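PHOX (Pseudomonas fluorescens, PDB 4A9V) is an alkaline phosphatase of beta-propeller fold that hydrolyses phosphomonoesters, using a cofactor of iron and calcium ions. Local coordinates at residues A[327-332]-A[379-384]; A[427-432]-A[448-453]. One frame throughout, in Å; residues are numbered along the deposited sequence.

Interaction 1: A[327-332]-A[379-384]; sequences ARFDAG and GATRMD
Thr381 meets the end of strand 322-329 with both its backbone and its hydroxyl. Its N donates to Ala327 O (3.1 Å) in the carbonyl plane, and its OG1, anti to its own carbonyl carbon (chi1 -56°), accepts from Phe329 N at 2.8 Å in a nearly straight bond. The same hydroxyl lies against Arg328 CG. A water donates to both Ala327 O and Thr381 O, so the Ala327 carbonyl takes a second hydrogen bond beside that from Thr381.

In the third direct bond a side chain is the donor. Arg328 runs out extended and bends at chi3 (-65°), bringing NE to Gly379 O at 2.9 Å; the donor sits above the carbonyl plane. Arg328 NH2 bonds the carbonyl of Val378, so the guanidinium grips two successive carbonyls where helix 371-377 ends in a Schellman motif at Gly379.

The apolar part is a Met-aromatic contact. Met383, bent at chi2 and chi3, crosses Phe329 at about a right angle, its SD 3.7 Å from Phe329 CD1 and oblique to the ring. Thr381 CB comes to the edge of that ring, 4.0 Å from Phe329 CD1. Trp446 meets Phe329 edge-to-face.

The chemistry implies a join fixed by side chain as much as by backbone: a guanidinium on the helix end, a hydroxyl on the strand NH, and sulfur and ring on the buried side.

Interaction 2: A[427-432]-A[448-453]; sequences GQILRW and LFVVAG
A classic beta bulge interrupts the antiparallel hairpin of strands 428-434 and 443-451: Phe449 and Val450 both face Ile429. Ile429 O receives two weak bonds, from Phe449 N at 2.8 Å, well bent, and from Val450 N at 3.5 Å. On the Gly427 side the pairing is regular: Ile429 N donates to Val450 O (2.9 Å), and Ala452 N to Gly427 O (2.9 Å).

On one face of the hairpin Ile429 CG1 rests 3.6 Å from Val450 CG1, which its torsion (chi1 68°) sets between the backbone N and the carbonyl carbon. Leu430 and Leu448 share the other face, CD1 of Leu430 lying 4.1 Å from CD2 of Leu448. Gln428 is on that face too; CB packs on Val450 O, while OE1 accepts from Asn424.

Arg431 swings its guanidinium over to Phe449, whose CD1 stands 3.4 Å above the guanidinium plane, offset toward its rim. The two planes are 73° apart, and Arg431 NH2 lies at the ring's edge, in plane. NE of Arg431 forms a salt bridge with Asp447, and NH1 reaches Tyr399 and Pro516. A leucine here would probably leave Asp447 without its charged mate and strip the cover from CD1 of Phe449.

Two residues facing one, with the register shifted by a residue between Ile429 and Leu430, is the signature of a classic bulge; here it coincides with a corner in the chain at Phe449, in a hairpin of a beta-propeller protein.

Overall arrangement
From the N terminus, the chain runs along strand 322-329, through strand 340-347 and helices 364-369 and 371-377, and returns at 379-384, where interaction 1 closes the loop. Strands 386-391 and 398-402 follow before interaction 2 closes the shorter hairpin loop between 427-432 and 448-453. The two loops lie in series, neither nested nor crossed, yet their segments touch: Leu430 CD2 packs against Phe329 and Met383, and Gln428 NE2 probably bonds Asp384 OD2. Interaction 1 ties a helix end to strand 322-329, and interaction 2 joins neighbouring strands of the same antiparallel sheet. Glu387, which binds calcium and lines the mu-oxo-diiron pocket, follows Asp384 closely in sequence.

Interaction 1: A[327-332]-A[379-384]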
# COMPACT_ATOMS: atom_id res chain seq x y z
N ALA A 327 0.30 -5.61 17.55
CA ALA A 327 -0.02 -7.03 17.73
C ALA A 327 1.12 -7.84 18.33
O ALA A 327 2.28 -7.69 17.94
CB ALA A 327 -0.44 -7.64 16.40
N ARG A 328 0.72 -8.81 19.16
CA ARG A 328 1.57 -9.94 19.51
C ARG A 328 0.84 -11.22 19.12
O ARG A 328 -0.38 -11.30 19.24
CB ARG A 328 1.88 -9.93 21.02
CG ARG A 328 2.94 -10.95 21.43
CD ARG A 328 3.11 -11.04 22.93
NE ARG A 328 3.63 -9.81 23.51
CZ ARG A 328 3.67 -9.56 24.81
NH1 ARG A 328 3.15 -10.44 25.66
NH2 ARG A 328 4.16 -8.42 25.27
N PHE A 329 1.56 -12.17 18.54
CA PHE A 329 1.00 -13.45 18.13
C PHE A 329 1.70 -14.54 18.91
O PHE A 329 2.93 -14.53 19.01
CB PHE A 329 1.25 -13.69 16.64
CG PHE A 329 0.61 -12.68 15.73
CD1 PHE A 329 1.28 -11.50 15.41
CD2 PHE A 329 -0.65 -12.89 15.19
CE1 PHE A 329 0.68 -10.54 14.62
CE2 PHE A 329 -1.24 -11.93 14.38
CZ PHE A 329 -0.59 -10.73 14.14
N ASP A 330 0.94 -15.50 19.43
CA ASP A 330 1.54 -16.63 20.11
C ASP A 330 2.13 -17.64 19.13
O ASP A 330 2.18 -17.41 17.93
CB ASP A 330 0.55 -17.27 21.10
CG ASP A 330 -0.53 -18.14 20.44
OD1 ASP A 330 -0.45 -18.46 19.24
OD2 ASP A 330 -1.44 -18.55 21.19
N ALA A 331 2.74 -18.68 19.68
CA ALA A 331 3.49 -19.65 18.89
C ALA A 331 2.59 -20.53 18.04
O ALA A 331 3.07 -21.26 17.18
CB ALA A 331 4.35 -20.51 19.80
N GLY A 332 1.30 -20.56 18.36
CA GLY A 332 0.36 -21.41 17.66
C GLY A 332 0.55 -22.89 17.95
O GLY A 332 1.33 -23.27 18.82
N GLY A 379 6.72 -5.33 23.44
CA GLY A 379 6.90 -6.72 23.03
C GLY A 379 5.99 -7.16 21.89
O GLY A 379 5.54 -8.31 21.86
N ALA A 380 5.83 -6.30 20.90
CA ALA A 380 5.17 -6.70 19.66
C ALA A 380 5.94 -7.84 18.98
O ALA A 380 7.16 -7.95 19.12
CB ALA A 380 5.06 -5.50 18.74
N THR A 381 5.22 -8.65 18.21
CA THR A 381 5.85 -9.74 17.47
C THR A 381 6.40 -9.25 16.13
O THR A 381 5.67 -8.70 15.31
CB THR A 381 4.84 -10.87 17.19
OG1 THR A 381 4.26 -11.32 18.41
CG2 THR A 381 5.50 -12.03 16.45
N ARG A 382 7.69 -9.49 15.91
CA ARG A 382 8.33 -9.14 14.65
C ARG A 382 7.82 -10.01 13.51
O ARG A 382 7.76 -11.24 13.65
CB ARG A 382 9.84 -9.30 14.80
CG ARG A 382 10.44 -8.40 15.87
CD ARG A 382 11.95 -8.49 15.89
NE ARG A 382 12.53 -7.80 14.75
CZ ARG A 382 13.84 -7.65 14.56
NH1 ARG A 382 14.68 -8.35 15.30
NH2 ARG A 382 14.30 -6.87 13.59
N MET A 383 7.42 -9.38 12.40
CA MET A 383 6.69 -10.07 11.34
C MET A 383 7.47 -10.08 10.02
O MET A 383 8.31 -9.22 9.75
CB MET A 383 5.34 -9.40 11.11
CG MET A 383 4.45 -9.34 12.35
SD MET A 383 4.06 -10.94 13.08
CE MET A 383 2.90 -11.59 11.88
N ASP A 384 7.08 -11.01 9.15
CA ASP A 384 7.66 -11.14 7.80
C ASP A 384 7.02 -10.14 6.82
O ASP A 384 6.26 -10.52 5.92
CB ASP A 384 7.44 -12.56 7.25
CG ASP A 384 8.28 -13.63 7.95
OD1 ASP A 384 9.15 -13.30 8.78
OD2 ASP A 384 8.07 -14.81 7.58
O HOH W 1 3.14 -7.25 15.24

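Interaction 2: A[427-432]-A[448-453]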
# COMPACT_ATOMS: atom_id res chain seq x y z
N GLY A 427 6.64 -16.01 1.20
CA GLY A 427 5.57 -15.32 1.91
C GLY A 427 4.38 -16.19 2.28
O GLY A 427 4.35 -17.40 2.04
N GLN A 428 3.40 -15.54 2.90
CA GLN A 428 2.24 -16.23 3.44
C GLN A 428 1.15 -15.18 3.70
O GLN A 428 1.42 -13.98 3.66
CB GLN A 428 2.60 -17.00 4.73
CG GLN A 428 3.08 -16.15 5.90
CD GLN A 428 4.60 -16.06 5.99
OE1 GLN A 428 5.32 -16.38 5.05
NE2 GLN A 428 5.09 -15.53 7.11
N ILE A 429 -0.09 -15.65 3.82
CA ILE A 429 -1.21 -14.78 4.15
C ILE A 429 -1.76 -15.19 5.51
O ILE A 429 -2.17 -16.34 5.73
CB ILE A 429 -2.33 -14.79 3.09
CG1 ILE A 429 -1.75 -14.41 1.73
CG2 ILE A 429 -3.44 -13.84 3.51
CD1 ILE A 429 -2.76 -14.42 0.60
N LEU A 430 -1.74 -14.23 6.42
CA LEU A 430 -2.20 -14.36 7.79
C LEU A 430 -3.65 -13.91 7.91
O LEU A 430 -4.04 -12.92 7.30
CB LEU A 430 -1.30 -13.48 8.66
CG LEU A 430 -1.69 -13.22 10.11
CD1 LEU A 430 -1.67 -14.49 10.93
CD2 LEU A 430 -0.75 -12.18 10.69
N ARG A 431 -4.46 -14.67 8.64
CA ARG A 431 -5.84 -14.32 8.92
C ARG A 431 -6.04 -14.23 10.42
O ARG A 431 -5.50 -15.05 11.17
CB ARG A 431 -6.78 -15.37 8.33
CG ARG A 431 -8.23 -15.26 8.77
CD ARG A 431 -9.17 -16.08 7.91
NE ARG A 431 -8.80 -17.49 7.89
CZ ARG A 431 -9.29 -18.38 7.02
NH1 ARG A 431 -10.21 -18.02 6.14
NH2 ARG A 431 -8.85 -19.63 7.04
N TRP A 432 -6.88 -13.30 10.87
CA TRP A 432 -7.37 -13.35 12.24
C TRP A 432 -8.83 -13.06 12.34
O TRP A 432 -9.44 -12.40 11.49
CB TRP A 432 -6.57 -12.46 13.21
CG TRP A 432 -6.55 -10.99 12.91
CD1 TRP A 432 -7.40 -9.99 13.39
CD2 TRP A 432 -5.53 -10.27 12.16
NE1 TRP A 432 -6.97 -8.75 12.99
CE2 TRP A 432 -5.85 -8.85 12.24
CE3 TRP A 432 -4.39 -10.66 11.48
CZ2 TRP A 432 -5.05 -7.88 11.66
CZ3 TRP A 432 -3.61 -9.68 10.87
CH2 TRP A 432 -3.94 -8.33 10.93
N LEU A 448 -2.73 -19.27 9.39
CA LEU A 448 -2.15 -18.97 8.08
C LEU A 448 -3.06 -19.51 6.98
O LEU A 448 -3.12 -20.71 6.71
CB LEU A 448 -0.74 -19.50 7.93
CG LEU A 448 0.32 -18.78 8.79
CD1 LEU A 448 1.72 -19.28 8.45
CD2 LEU A 448 0.25 -17.26 8.65
N PHE A 449 -3.76 -18.59 6.33
CA PHE A 449 -4.68 -18.92 5.24
C PHE A 449 -3.96 -19.58 4.07
O PHE A 449 -4.50 -20.49 3.45
CB PHE A 449 -5.39 -17.64 4.78
CG PHE A 449 -6.31 -17.85 3.61
CD1 PHE A 449 -7.47 -18.58 3.76
CD2 PHE A 449 -5.97 -17.39 2.35
CE1 PHE A 449 -8.27 -18.86 2.67
CE2 PHE A 449 -6.80 -17.62 1.27
CZ PHE A 449 -7.94 -18.39 1.42
N VAL A 450 -2.75 -19.14 3.76
CA VAL A 450 -1.92 -19.83 2.78
C VAL A 450 -0.46 -19.58 3.13
O VAL A 450 -0.11 -18.54 3.67
CB VAL A 450 -2.25 -19.40 1.33
CG1 VAL A 450 -1.84 -17.96 1.08
CG2 VAL A 450 -1.58 -20.34 0.33
N VAL A 451 0.38 -20.58 2.86
CA VAL A 451 1.82 -20.42 2.90
C VAL A 451 2.34 -20.63 1.48
O VAL A 451 2.20 -21.71 0.92
CB VAL A 451 2.48 -21.43 3.86
CG1 VAL A 451 3.98 -21.16 3.94
CG2 VAL A 451 1.84 -21.35 5.24
N ALA A 452 2.76 -19.54 0.83
CA ALA A 452 3.20 -19.65 -0.55
C ALA A 452 4.45 -20.50 -0.64
O ALA A 452 5.23 -20.59 0.30
CB ALA A 452 3.44 -18.26 -1.13
N GLY A 453 4.63 -21.14 -1.79
CA GLY A 453 5.80 -21.96 -2.01
C GLY A 453 5.86 -22.46 -3.43
O GLY A 453 5.02 -22.11 -4.27